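Local atomic coordinates of CRISPR-associated endonuclease Cas3-HD (Methanocaldococcus jannaschii, PDB entry 3S4L), a protein that cleaves single-stranded DNA in a magnesium-dependent manner, and single-stranded RNA without needing cations, as a nuclease of CRISPR interference. Residues A[10-13]-A[14-17]; A[97-100]-A[101-105]. One frame throughout, in Å; residues are numbered along the deposited sequence.

Contact 1: residues A[10-13]-A[14-17]; sequences LAFK and NQSL
Ala11 and Phe12 both donate to the carbonyl of Gln15, the mark of a classic beta bulge, set in a reversal closed by a type I turn over Lys13 and Asn14. Gln15 O is gripped twice in its carbonyl plane: by Ala11 N at 2.7 Å, and by Phe12 N at 3.1 Å on a lone pair. The return bond, Gln15 N to Phe12 O at 2.8 Å, closes the turn, its donor above the carbonyl plane. Ala11 suits the corner because its methyl is small enough to rest against Leu17. With CG anti to its backbone N (chi1 -179°), Leu17 carries CD1 to 3.9 Å from Ala11 CB. Phe12 and Gln15 run side by side, ring and amide planes 31° apart. Gln15 is long enough to follow the ring: extended beyond CG, it brings OE1 to 3.4 Å from Phe12 CD2, with its CB at the ring edge.

Further out, Leu17 touches the metal ligand Asp67, so the turn borders the metal site. Ser16 is the N-cap of helix 17-31: its short OG caps a backbone N and also hydrogen-bonds Asp19 OD2. The flat Phe12 ring can meet His20 edge-to-face and Lys70 by cation-pi, while Lys70 NZ hydrogen-bonds Ala11 O.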
# COMPACT_ATOMS: atom_id res chain seq x y z
N LEU A 10 -11.05 11.33 3.91
CA LEU A 10 -12.11 10.38 3.55
C LEU A 10 -11.62 9.13 2.79
O LEU A 10 -10.72 9.22 1.95
CB LEU A 10 -13.21 11.08 2.74
CG LEU A 10 -14.05 12.13 3.49
CD1 LEU A 10 -15.16 12.71 2.62
CD2 LEU A 10 -14.64 11.53 4.77
N ALA A 11 -12.22 7.98 3.11
CA ALA A 11 -12.03 6.77 2.32
C ALA A 11 -13.12 6.73 1.25
O ALA A 11 -12.87 6.32 0.11
CB ALA A 11 -12.11 5.50 3.21
N PHE A 12 -14.32 7.16 1.64
CA PHE A 12 -15.48 7.28 0.75
C PHE A 12 -16.28 8.48 1.21
O PHE A 12 -16.13 8.93 2.35
CB PHE A 12 -16.38 6.04 0.85
CG PHE A 12 -15.66 4.74 0.71
CD1 PHE A 12 -15.42 4.21 -0.55
CD2 PHE A 12 -15.23 4.04 1.82
CE1 PHE A 12 -14.74 3.00 -0.68
CE2 PHE A 12 -14.55 2.83 1.69
CZ PHE A 12 -14.32 2.31 0.44
N LYS A 13 -17.16 8.97 0.34
CA LYS A 13 -18.03 10.09 0.69
C LYS A 13 -18.60 9.93 2.10
O LYS A 13 -18.67 10.90 2.86
CB LYS A 13 -19.17 10.21 -0.33
CG LYS A 13 -19.48 11.63 -0.76
CD LYS A 13 -19.95 11.65 -2.21
CE LYS A 13 -19.96 13.05 -2.80
NZ LYS A 13 -21.19 13.81 -2.44
N ASN A 14 -18.99 8.70 2.44
CA ASN A 14 -19.58 8.41 3.75
C ASN A 14 -18.57 8.20 4.88
O ASN A 14 -18.87 8.45 6.05
CB ASN A 14 -20.45 7.14 3.67
CG ASN A 14 -21.72 7.33 2.87
OD1 ASN A 14 -22.41 8.36 2.98
ND2 ASN A 14 -22.05 6.34 2.05
N GLN A 15 -17.38 7.74 4.54
CA GLN A 15 -16.53 7.11 5.55
C GLN A 15 -15.15 7.75 5.66
O GLN A 15 -14.45 7.92 4.65
CB GLN A 15 -16.41 5.62 5.22
CG GLN A 15 -16.04 4.72 6.39
CD GLN A 15 -16.13 3.23 6.04
OE1 GLN A 15 -16.27 2.85 4.87
NE2 GLN A 15 -16.04 2.39 7.06
N SER A 16 -14.74 8.09 6.89
CA SER A 16 -13.38 8.56 7.13
C SER A 16 -12.40 7.41 6.92
O SER A 16 -12.76 6.25 7.09
CB SER A 16 -13.23 9.17 8.52
OG SER A 16 -13.25 8.18 9.53
N LEU A 17 -11.17 7.73 6.51
CA LEU A 17 -10.18 6.71 6.23
C LEU A 17 -9.77 5.98 7.52
O LEU A 17 -9.63 4.76 7.53
CB LEU A 17 -8.97 7.29 5.48
CG LEU A 17 -7.84 6.33 5.08
CD1 LEU A 17 -8.31 5.30 4.06
CD2 LEU A 17 -6.64 7.10 4.54

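Contact 2: residues A[97-100]-A[101-105]; sequences YYTY and HILLK
Thr99 O accepts from Leu103 N at 2.8 Å, nearly along the C=O axis, the shortest of the i to i+4 bonds in this part of helix 91-107. Ile102 N to Tyr98 O and Leu104 N to Tyr100 O continue the ladder, whereas His101 N to Tyr97 O is weak at 3.4 Å. Thr99 CG2 lies alongside Leu103 CD1, 3.6 Å away; threonine suits this buried stripe because its methyl packs while OG1 bonds Ser95 O one turn earlier. Leu62 and Leu65 of helix 52-65 and Val120 of helix 110-121 cover Thr99, and Phe58 touches Leu103.

Another side of the helix carries an aromatic cluster. With CG beside its backbone N (chi1 -67°), His101 leans back over Tyr97 and turns its edge onto that ring's face, CD2 3.8 Å above the plane and over its centre. The planes meet at 67° in this T-shaped pair. Tyr100 in turn aims its edge at the imidazole face, with planes at 85° and CD1 above the ring centre. Flat, polarisable side chains suit such a chain of edges and faces. The CD2-NE2 edge of His101 lies over the electron-rich face of Tyr97, a setting that would probably stabilise the imidazole should it become protonated.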
# COMPACT_ATOMS: atom_id res chain seq x y z
N TYR A 97 4.63 3.67 -2.18
CA TYR A 97 5.78 4.46 -1.77
C TYR A 97 5.88 4.55 -0.26
O TYR A 97 6.92 4.22 0.30
CB TYR A 97 5.73 5.87 -2.38
CG TYR A 97 6.79 6.84 -1.86
CD1 TYR A 97 8.03 6.94 -2.48
CD2 TYR A 97 6.53 7.68 -0.78
CE1 TYR A 97 9.01 7.85 -2.03
CE2 TYR A 97 7.50 8.58 -0.31
CZ TYR A 97 8.73 8.66 -0.95
OH TYR A 97 9.68 9.55 -0.49
N TYR A 98 4.81 4.96 0.41
CA TYR A 98 4.87 5.07 1.87
C TYR A 98 4.97 3.70 2.55
O TYR A 98 5.62 3.54 3.59
CB TYR A 98 3.68 5.86 2.42
CG TYR A 98 3.81 7.32 2.16
CD1 TYR A 98 4.72 8.09 2.88
CD2 TYR A 98 3.03 7.94 1.18
CE1 TYR A 98 4.86 9.45 2.62
CE2 TYR A 98 3.15 9.30 0.92
CZ TYR A 98 4.06 10.04 1.64
OH TYR A 98 4.17 11.37 1.39
N THR A 99 4.33 2.70 1.95
CA THR A 99 4.35 1.36 2.52
C THR A 99 5.77 0.87 2.54
O THR A 99 6.23 0.31 3.54
CB THR A 99 3.46 0.40 1.72
OG1 THR A 99 2.09 0.80 1.84
CG2 THR A 99 3.62 -1.03 2.23
N TYR A 100 6.47 1.07 1.44
CA TYR A 100 7.82 0.58 1.34
C TYR A 100 8.70 1.17 2.45
O TYR A 100 9.40 0.44 3.15
CB TYR A 100 8.43 0.90 -0.02
CG TYR A 100 9.87 0.48 -0.07
CD1 TYR A 100 10.89 1.38 0.23
CD2 TYR A 100 10.22 -0.82 -0.39
CE1 TYR A 100 12.24 0.98 0.20
CE2 TYR A 100 11.55 -1.23 -0.43
CZ TYR A 100 12.55 -0.32 -0.14
OH TYR A 100 13.86 -0.73 -0.18
N HIS A 101 8.70 2.49 2.59
CA HIS A 101 9.63 3.10 3.56
C HIS A 101 9.27 2.73 4.99
O HIS A 101 10.14 2.47 5.82
CB HIS A 101 9.72 4.62 3.39
CG HIS A 101 10.36 5.02 2.11
ND1 HIS A 101 11.71 4.87 1.88
CD2 HIS A 101 9.83 5.52 0.96
CE1 HIS A 101 11.99 5.28 0.65
NE2 HIS A 101 10.87 5.67 0.08
N ILE A 102 7.98 2.66 5.26
CA ILE A 102 7.53 2.27 6.58
C ILE A 102 7.88 0.80 6.87
O ILE A 102 8.34 0.50 7.96
CB ILE A 102 6.05 2.60 6.80
CG1 ILE A 102 5.92 4.10 7.02
CG2 ILE A 102 5.50 1.83 8.01
CD1 ILE A 102 4.66 4.69 6.48
N LEU A 103 7.72 -0.10 5.89
CA LEU A 103 8.10 -1.50 6.11
C LEU A 103 9.60 -1.64 6.35
O LEU A 103 10.03 -2.43 7.20
CB LEU A 103 7.66 -2.39 4.95
CG LEU A 103 6.16 -2.67 4.81
CD1 LEU A 103 5.89 -3.46 3.52
CD2 LEU A 103 5.66 -3.43 6.05
N LEU A 104 10.39 -0.89 5.61
CA LEU A 104 11.84 -0.98 5.73
C LEU A 104 12.25 -0.56 7.13
O LEU A 104 13.10 -1.20 7.76
CB LEU A 104 12.53 -0.08 4.71
CG LEU A 104 13.82 -0.57 4.05
CD1 LEU A 104 14.71 0.61 3.71
CD2 LEU A 104 14.57 -1.58 4.90
N LYS A 105 11.63 0.51 7.63
CA LYS A 105 11.93 0.96 9.00
C LYS A 105 11.58 -0.11 10.03
O LYS A 105 12.41 -0.51 10.84
CB LYS A 105 11.18 2.24 9.32
CG LYS A 105 11.58 2.86 10.64
CD LYS A 105 12.91 3.57 10.52
CE LYS A 105 13.48 3.92 11.89
NZ LYS A 105 12.40 4.17 12.91

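Contact 1 comes first along the chain, at the reversal leading into helix 17-31, and contact 2 follows within helix 91-107. Both belong to the largely helical HD domain, yet their centres are 24 Å apart and their nearest atoms about 10 Å, so they do not touch. The metal site lies nearer contact 1: the side chain of Phe12 is about 8 Å from a bound calcium ion, and that of Thr99 about 11 Å. Helix 91-107 begins at His91, a metal ligand, and helix 52-65, packed against Thr99 and Leu103, leads toward Asp67, another. Contact 1 thus borders the metal site, while contact 2 belongs to the packing of helix 91-107 on helices 52-65 and 110-121.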